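Prenylcyclase (Actinoplanes teichomyceticus, PDB 6IJ1) probably cyclises or transfers prenyl groups, as terpene cyclases and prenyltransferases do. Local coordinates at residues A162-G166 with L204-S208; Q184-W190 with A218-A222. All coordinates share one frame; numbering follows the deposited sequence.

The two contacts lie on the same side of the chain's centre, with their own centres about 13 Å apart. Interaction 1 is the inner one, about 9 Å from the centre of the chain. Interaction 2 is about 18 Å from it. Along the chain the segments alternate: 162-166, 184-190, 204-208, 218-222. Helices 198-209 and 216-229 follow each other, and each gives a segment to one contact. The contacts also touch directly. Ala-205 and Val-206 of interaction 1 pack on Trp-190, and Val-206 also on Ala-222. Helix 198-209 therefore links the inner contact to the outer one. The helical arrangement is consistent with the alpha-alpha barrel of terpene cyclases.

Interaction 1: A162-G166 with L204-S208; sequences AAVAG and LAVES. With IMD (imidazole), chain B.
Ser-208 on helix 198-209 reaches across to the backbone of Ala-162 and Gly-166 in a buried, close helix packing. The first segment lies on helix 158-164 and the residues that follow it. Small residues let the backbones meet. The CA atoms of Gly-166 and Ser-208 are 3.7 Å apart. Such close packing of helices is consistent with the alpha-alpha barrel of terpene cyclases.

The hydroxyl makes the main polar link. Ser-208 OG donates to Ala-162 O at 2.7 Å, and the C=O...O angle of 161° puts it nearly in line with the carbonyl. The torsion, chi1 -74°, turns OG away from its own carbonyl carbon and across to the other segment. Gly-166 N, four residues on from Ala-162, bonds instead to Ala-163 O. It also lies near Ser-208 OG, but the angle is too poor for a hydrogen bond. A methyl group on Gly-166 would collide with Ser-208 OG.

Next to the hydroxyl the packing is apolar. Ala-162 CB sits against the backbone at Ala-205, 3.6 Å from Ala-205 N. Ala-163 CB meets one branch of Leu-204, CD1, at 4.0 Å. On the other branch, Leu-204 CD2 lies 3.6 Å from N3 of a bound imidazole, probably from the crystallisation liquor. Trp-96 on helix 91-104 also packs on Leu-204. Glu-207 OE1 approaches imidazole C2 and forms a salt bridge with Arg-254.

Imidazole N1 gives a weak bond to Ser-208 OG, 3.1 Å long with an N-H...O angle of 121°. The serine hydroxyl thus donates to a backbone carbonyl and weakly accepts from the ligand. The chemistry implies a polar tie between two helical segments, set in alanine packing, with an imidazole beside it that makes one weak hydrogen bond to the serine.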
ATOM      1  N   ALA A 162       6.778   1.445  -6.318  1.00 13.36           N
ATOM      2  CA  ALA A 162       7.398   1.572  -4.999  1.00 14.49           C
ATOM      3  C   ALA A 162       7.165   0.343  -4.150  1.00 14.17           C
ATOM      4  O   ALA A 162       8.065  -0.067  -3.419  1.00 15.55           O
ATOM      5  CB  ALA A 162       6.828   2.827  -4.296  1.00 14.39           C
ATOM      6  N   ALA A 163       5.977  -0.255  -4.218  1.00 13.45           N
ATOM      7  CA  ALA A 163       5.680  -1.462  -3.446  1.00 11.13           C
ATOM      8  C   ALA A 163       6.424  -2.660  -3.999  1.00 14.33           C
ATOM      9  O   ALA A 163       7.126  -3.359  -3.236  1.00 15.30           O
ATOM     10  CB  ALA A 163       4.158  -1.726  -3.482  1.00 14.31           C
ATOM     11  N   VAL A 164       6.236  -2.961  -5.292  1.00 14.26           N
ATOM     12  CA  VAL A 164       6.789  -4.243  -5.768  1.00 14.16           C
ATOM     13  C   VAL A 164       8.320  -4.259  -5.836  1.00 15.90           C
ATOM     14  O   VAL A 164       8.904  -5.347  -5.807  1.00 15.16           O
ATOM     15  CB  VAL A 164       6.191  -4.650  -7.108  1.00 16.00           C
ATOM     16  CG1 VAL A 164       4.625  -4.782  -6.982  1.00 16.32           C
ATOM     17  CG2 VAL A 164       6.588  -3.761  -8.238  1.00 18.84           C
ATOM     18  N   ALA A 165       8.963  -3.088  -5.913  1.00 13.36           N
ATOM     19  CA  ALA A 165      10.426  -3.024  -5.929  1.00 13.88           C
ATOM     20  C   ALA A 165      11.003  -3.611  -4.677  1.00 16.09           C
ATOM     21  O   ALA A 165      12.200  -3.946  -4.663  1.00 16.70           O
ATOM     22  CB  ALA A 165      10.888  -1.575  -6.025  1.00 15.79           C
ATOM     23  N   GLY A 166      10.225  -3.725  -3.610  1.00 14.39           N
ATOM     24  CA  GLY A 166      10.738  -4.332  -2.370  1.00 15.51           C
ATOM     25  C   GLY A 166      10.833  -5.852  -2.348  1.00 13.78           C
ATOM     26  O   GLY A 166      11.308  -6.411  -1.348  1.00 16.73           O
ATOM     27  N   LEU A 204       6.553   3.506   0.989  1.00 13.77           N
ATOM     28  CA  LEU A 204       6.800   2.181   0.402  1.00 13.16           C
ATOM     29  C   LEU A 204       8.102   2.180  -0.372  1.00 14.55           C
ATOM     30  O   LEU A 204       8.841   1.197  -0.293  1.00 14.93           O
ATOM     31  CB  LEU A 204       5.627   1.791  -0.506  1.00 13.32           C
ATOM     32  CG  LEU A 204       4.260   1.715   0.205  1.00 15.52           C
ATOM     33  CD1 LEU A 204       3.276   1.052  -0.802  1.00 15.59           C
ATOM     34  CD2 LEU A 204       4.276   0.992   1.526  1.00 17.61           C
ATOM     35  N   ALA A 205       8.388   3.279  -1.087  1.00 14.96           N
ATOM     36  CA  ALA A 205       9.625   3.351  -1.866  1.00 13.92           C
ATOM     37  C   ALA A 205      10.843   3.210  -0.959  1.00 14.95           C
ATOM     38  O   ALA A 205      11.749   2.396  -1.213  1.00 15.39           O
ATOM     39  CB  ALA A 205       9.697   4.658  -2.619  1.00 16.21           C
ATOM     40  N   VAL A 206      10.869   3.952   0.151  1.00 15.40           N
ATOM     41  CA  VAL A 206      12.103   3.884   0.941  1.00 14.16           C
ATOM     42  C   VAL A 206      12.239   2.565   1.662  1.00 15.13           C
ATOM     43  O   VAL A 206      13.351   2.082   1.878  1.00 16.83           O
ATOM     44  CB  VAL A 206      12.221   5.071   1.916  1.00 16.73           C
ATOM     45  CG1 VAL A 206      12.350   6.332   1.135  1.00 16.90           C
ATOM     46  CG2 VAL A 206      11.097   5.136   2.970  1.00 15.72           C
ATOM     47  N   GLU A 207      11.138   1.951   2.111  1.00 13.92           N
ATOM     48  CA  GLU A 207      11.239   0.636   2.713  1.00 13.77           C
ATOM     49  C   GLU A 207      11.678  -0.405   1.676  1.00 15.70           C
ATOM     50  O   GLU A 207      12.515  -1.275   1.973  1.00 16.56           O
ATOM     51  CB  GLU A 207       9.885   0.253   3.339  1.00 16.20           C
ATOM     52  CG  GLU A 207       9.611   1.147   4.588  1.00 18.27           C
ATOM     53  CD  GLU A 207       8.350   0.800   5.301  1.00 23.56           C
ATOM     54  OE1 GLU A 207       7.581  -0.043   4.783  1.00 23.64           O
ATOM     55  OE2 GLU A 207       8.097   1.379   6.365  1.00 19.19           O
ATOM     56  N   SER A 208      11.131  -0.325   0.460  1.00 14.17           N
ATOM     57  CA  SER A 208      11.573  -1.240  -0.593  1.00 14.62           C
ATOM     58  C   SER A 208      13.033  -1.056  -0.932  1.00 17.10           C
ATOM     59  O   SER A 208      13.736  -2.065  -1.167  1.00 18.71           O
ATOM     60  CB  SER A 208      10.746  -1.007  -1.846  1.00 14.89           C
ATOM     61  OG  SER A 208       9.415  -1.566  -1.630  1.00 14.99           O
TER
HETATM   62  N1  IMD B 401       7.516  -1.783   0.757  1.00 17.87           N
HETATM   63  C2  IMD B 401       6.819  -1.650   1.938  1.00 18.39           C
HETATM   64  N3  IMD B 401       5.646  -2.324   1.804  1.00 18.33           N
HETATM   65  C4  IMD B 401       5.645  -2.897   0.576  1.00 15.56           C
HETATM   66  C5  IMD B 401       6.802  -2.577  -0.118  1.00 14.26           C

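Interaction 2: Q184-W190 with A218-A222; sequences QRPTGEW and ARAAA
Gln-184 reaches Ala-218 with its amide while its chain lies over the Trp-190 ring. Gln-184 CG stands 3.8 Å above the plane of the indole, over its centre. CG is anti to the backbone N (chi1 -170°) and the chain beyond is extended, which carries the amide past the ring to helix 216-229. There Gln-184 NE2 donates to Ala-218 O at 3.0 Å, and to Gly-188 O of its own loop at 2.9 Å. The bond to Gly-188 is nearly straight (173°), but the donor stands above the carbonyl plane. Ala-218 O also accepts from Ala-222 N, from the opposite face of its plane. Gln-184 OE1 rests against Ala-218 CB at 3.2 Å.

The indole meets the helix obliquely. Trp-190 CZ3 touches Ala-222 CB at 3.7 Å. Its CH2 touches Ala-218 CB. Its NE1 bonds to Leu-180 O. Gly-188 closes a type I turn and has a positive phi; a side chain there would strike Ala-221 O.

An alanine here removes the amide and CG, and would probably leave the loop less firmly tied to the helix.

The spacing of Gln-184, Gly-188 and Trp-190 matches the QW motif of terpene cyclases. The loop runs from helix 173-182 to helix 198-209 and packs on helix 216-229, while Trp-190 also packs on Ala-205 and Leu-209 of helix 198-209.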
ATOM      1  N   GLN A 184      11.795   9.846  -8.331  1.00 15.17           N
ATOM      2  CA  GLN A 184      11.802  10.663  -7.122  1.00 14.02           C
ATOM      3  C   GLN A 184      11.830  12.136  -7.500  1.00 16.55           C
ATOM      4  O   GLN A 184      12.560  12.536  -8.402  1.00 19.63           O
ATOM      5  CB  GLN A 184      13.030  10.345  -6.247  1.00 16.92           C
ATOM      6  CG  GLN A 184      12.966  10.975  -4.887  1.00 16.06           C
ATOM      7  CD  GLN A 184      14.163  10.628  -4.014  1.00 16.07           C
ATOM      8  OE1 GLN A 184      15.235  10.205  -4.544  1.00 18.66           O
ATOM      9  NE2 GLN A 184      14.007  10.761  -2.707  1.00 16.02           N
ATOM     10  N   ARG A 185      11.033  12.937  -6.827  1.00 17.05           N
ATOM     11  CA  ARG A 185      11.015  14.368  -7.119  1.00 18.01           C
ATOM     12  C   ARG A 185      12.206  15.023  -6.430  1.00 19.67           C
ATOM     13  O   ARG A 185      12.733  14.492  -5.465  1.00 19.22           O
ATOM     14  CB  ARG A 185       9.701  14.987  -6.601  1.00 19.67           C
ATOM     15  CG  ARG A 185       8.455  14.387  -7.277  1.00 21.30           C
ATOM     16  CD  ARG A 185       8.242  14.974  -8.663  1.00 36.15           C
ATOM     17  NE  ARG A 185       7.082  14.470  -9.443  1.00 46.45           N
ATOM     18  CZ  ARG A 185       5.798  14.666  -9.133  1.00 52.71           C
ATOM     19  NH1 ARG A 185       5.448  15.291  -8.003  1.00 47.06           N
ATOM     20  NH2 ARG A 185       4.849  14.192  -9.935  1.00 47.10           N
ATOM     21  N   PRO A 186      12.630  16.196  -6.913  1.00 22.70           N
ATOM     22  CA  PRO A 186      13.769  16.884  -6.282  1.00 22.73           C
ATOM     23  C   PRO A 186      13.523  17.275  -4.854  1.00 21.00           C
ATOM     24  O   PRO A 186      14.505  17.423  -4.106  1.00 25.30           O
ATOM     25  CB  PRO A 186      13.953  18.142  -7.130  1.00 23.73           C
ATOM     26  CG  PRO A 186      13.253  17.893  -8.388  1.00 28.18           C
ATOM     27  CD  PRO A 186      12.126  16.898  -8.087  1.00 24.32           C
ATOM     28  N   THR A 187      12.268  17.425  -4.446  1.00 19.95           N
ATOM     29  CA  THR A 187      11.959  17.723  -3.051  1.00 20.59           C
ATOM     30  C   THR A 187      12.018  16.478  -2.161  1.00 19.08           C
ATOM     31  O   THR A 187      11.929  16.605  -0.939  1.00 21.04           O
ATOM     32  CB  THR A 187      10.600  18.406  -2.976  1.00 27.16           C
ATOM     33  OG1 THR A 187       9.702  17.738  -3.849  1.00 28.67           O
ATOM     34  CG2 THR A 187      10.734  19.904  -3.433  1.00 30.99           C
ATOM     35  N   GLY A 188      12.267  15.285  -2.733  1.00 18.40           N
ATOM     36  CA  GLY A 188      12.536  14.074  -1.978  1.00 16.72           C
ATOM     37  C   GLY A 188      11.393  13.054  -1.937  1.00 15.25           C
ATOM     38  O   GLY A 188      11.614  11.913  -1.549  1.00 16.30           O
ATOM     39  N   GLU A 189      10.186  13.467  -2.270  1.00 16.76           N
ATOM     40  CA  GLU A 189       9.085  12.522  -2.252  1.00 16.38           C
ATOM     41  C   GLU A 189       8.880  11.844  -3.582  1.00 16.02           C
ATOM     42  O   GLU A 189       9.337  12.278  -4.646  1.00 17.78           O
ATOM     43  CB  GLU A 189       7.789  13.240  -1.856  1.00 19.32           C
ATOM     44  CG  GLU A 189       7.053  13.958  -2.950  1.00 22.82           C
ATOM     45  CD  GLU A 189       7.569  15.364  -3.229  1.00 25.57           C
ATOM     46  OE1 GLU A 189       8.779  15.683  -3.017  1.00 22.79           O
ATOM     47  OE2 GLU A 189       6.708  16.166  -3.680  1.00 26.58           O
ATOM     48  N   TRP A 190       8.094  10.762  -3.534  1.00 14.63           N
ATOM     49  CA  TRP A 190       7.617  10.150  -4.758  1.00 14.49           C
ATOM     50  C   TRP A 190       6.135  10.414  -4.913  1.00 15.06           C
ATOM     51  O   TRP A 190       5.406  10.336  -3.930  1.00 17.46           O
ATOM     52  CB  TRP A 190       7.806   8.641  -4.747  1.00 14.57           C
ATOM     53  CG  TRP A 190       9.234   8.154  -5.023  1.00 14.09           C
ATOM     54  CD1 TRP A 190       9.698   7.763  -6.244  1.00 15.21           C
ATOM     55  CD2 TRP A 190      10.317   7.971  -4.089  1.00 14.37           C
ATOM     56  NE1 TRP A 190      11.004   7.339  -6.145  1.00 15.48           N
ATOM     57  CE2 TRP A 190      11.425   7.470  -4.846  1.00 15.15           C
ATOM     58  CE3 TRP A 190      10.494   8.255  -2.733  1.00 15.66           C
ATOM     59  CZ2 TRP A 190      12.659   7.177  -4.285  1.00 15.72           C
ATOM     60  CZ3 TRP A 190      11.729   7.914  -2.132  1.00 15.98           C
ATOM     61  CH2 TRP A 190      12.797   7.391  -2.933  1.00 16.53           C
ATOM     62  N   ALA A 218      18.766   8.590  -2.076  1.00 15.93           N
ATOM     63  CA  ALA A 218      17.308   8.754  -2.267  1.00 14.28           C
ATOM     64  C   ALA A 218      16.585   8.619  -0.926  1.00 18.40           C
ATOM     65  O   ALA A 218      15.685   9.412  -0.669  1.00 16.47           O
ATOM     66  CB  ALA A 218      16.804   7.746  -3.265  1.00 16.52           C
ATOM     67  N   ARG A 219      16.977   7.640  -0.116  1.00 14.99           N
ATOM     68  CA  ARG A 219      16.308   7.422   1.191  1.00 14.98           C
ATOM     69  C   ARG A 219      16.568   8.593   2.138  1.00 18.74           C
ATOM     70  O   ARG A 219      15.651   8.974   2.845  1.00 18.82           O
ATOM     71  CB  ARG A 219      16.727   6.078   1.787  1.00 30.00           C
ATOM     72  CG  ARG A 219      16.105   4.899   1.059  1.00 30.00           C
ATOM     73  CD  ARG A 219      16.488   3.585   1.684  1.00 30.00           C
ATOM     74  NE  ARG A 219      17.804   3.167   1.256  1.00 30.00           N
ATOM     75  CZ  ARG A 219      18.700   2.638   2.063  1.00 30.00           C
ATOM     76  NH1 ARG A 219      18.533   2.727   3.368  1.00 30.00           N
ATOM     77  NH2 ARG A 219      19.738   2.004   1.563  1.00 30.00           N
ATOM     78  N   ALA A 220      17.785   9.129   2.144  1.00 15.48           N
ATOM     79  CA  ALA A 220      18.099  10.270   3.033  1.00 17.27           C
ATOM     80  C   ALA A 220      17.282  11.498   2.623  1.00 18.59           C
ATOM     81  O   ALA A 220      16.848  12.223   3.509  1.00 19.47           O
ATOM     82  CB  ALA A 220      19.577  10.560   2.994  1.00 18.08           C
ATOM     83  N   ALA A 221      17.124  11.726   1.319  1.00 17.67           N
ATOM     84  CA  ALA A 221      16.357  12.890   0.824  1.00 16.25           C
ATOM     85  C   ALA A 221      14.878  12.717   1.181  1.00 18.56           C
ATOM     86  O   ALA A 221      14.257  13.686   1.602  1.00 18.25           O
ATOM     87  CB  ALA A 221      16.547  13.043  -0.661  1.00 20.17           C
ATOM     88  N   ALA A 222      14.358  11.504   1.029  1.00 16.28           N
ATOM     89  CA  ALA A 222      12.937  11.243   1.343  1.00 16.48           C
ATOM     90  C   ALA A 222      12.692  11.400   2.845  1.00 17.67           C
ATOM     91  O   ALA A 222      11.633  11.896   3.216  1.00 17.80           O
ATOM     92  CB  ALA A 222      12.561   9.863   0.874  1.00 15.65           C
TER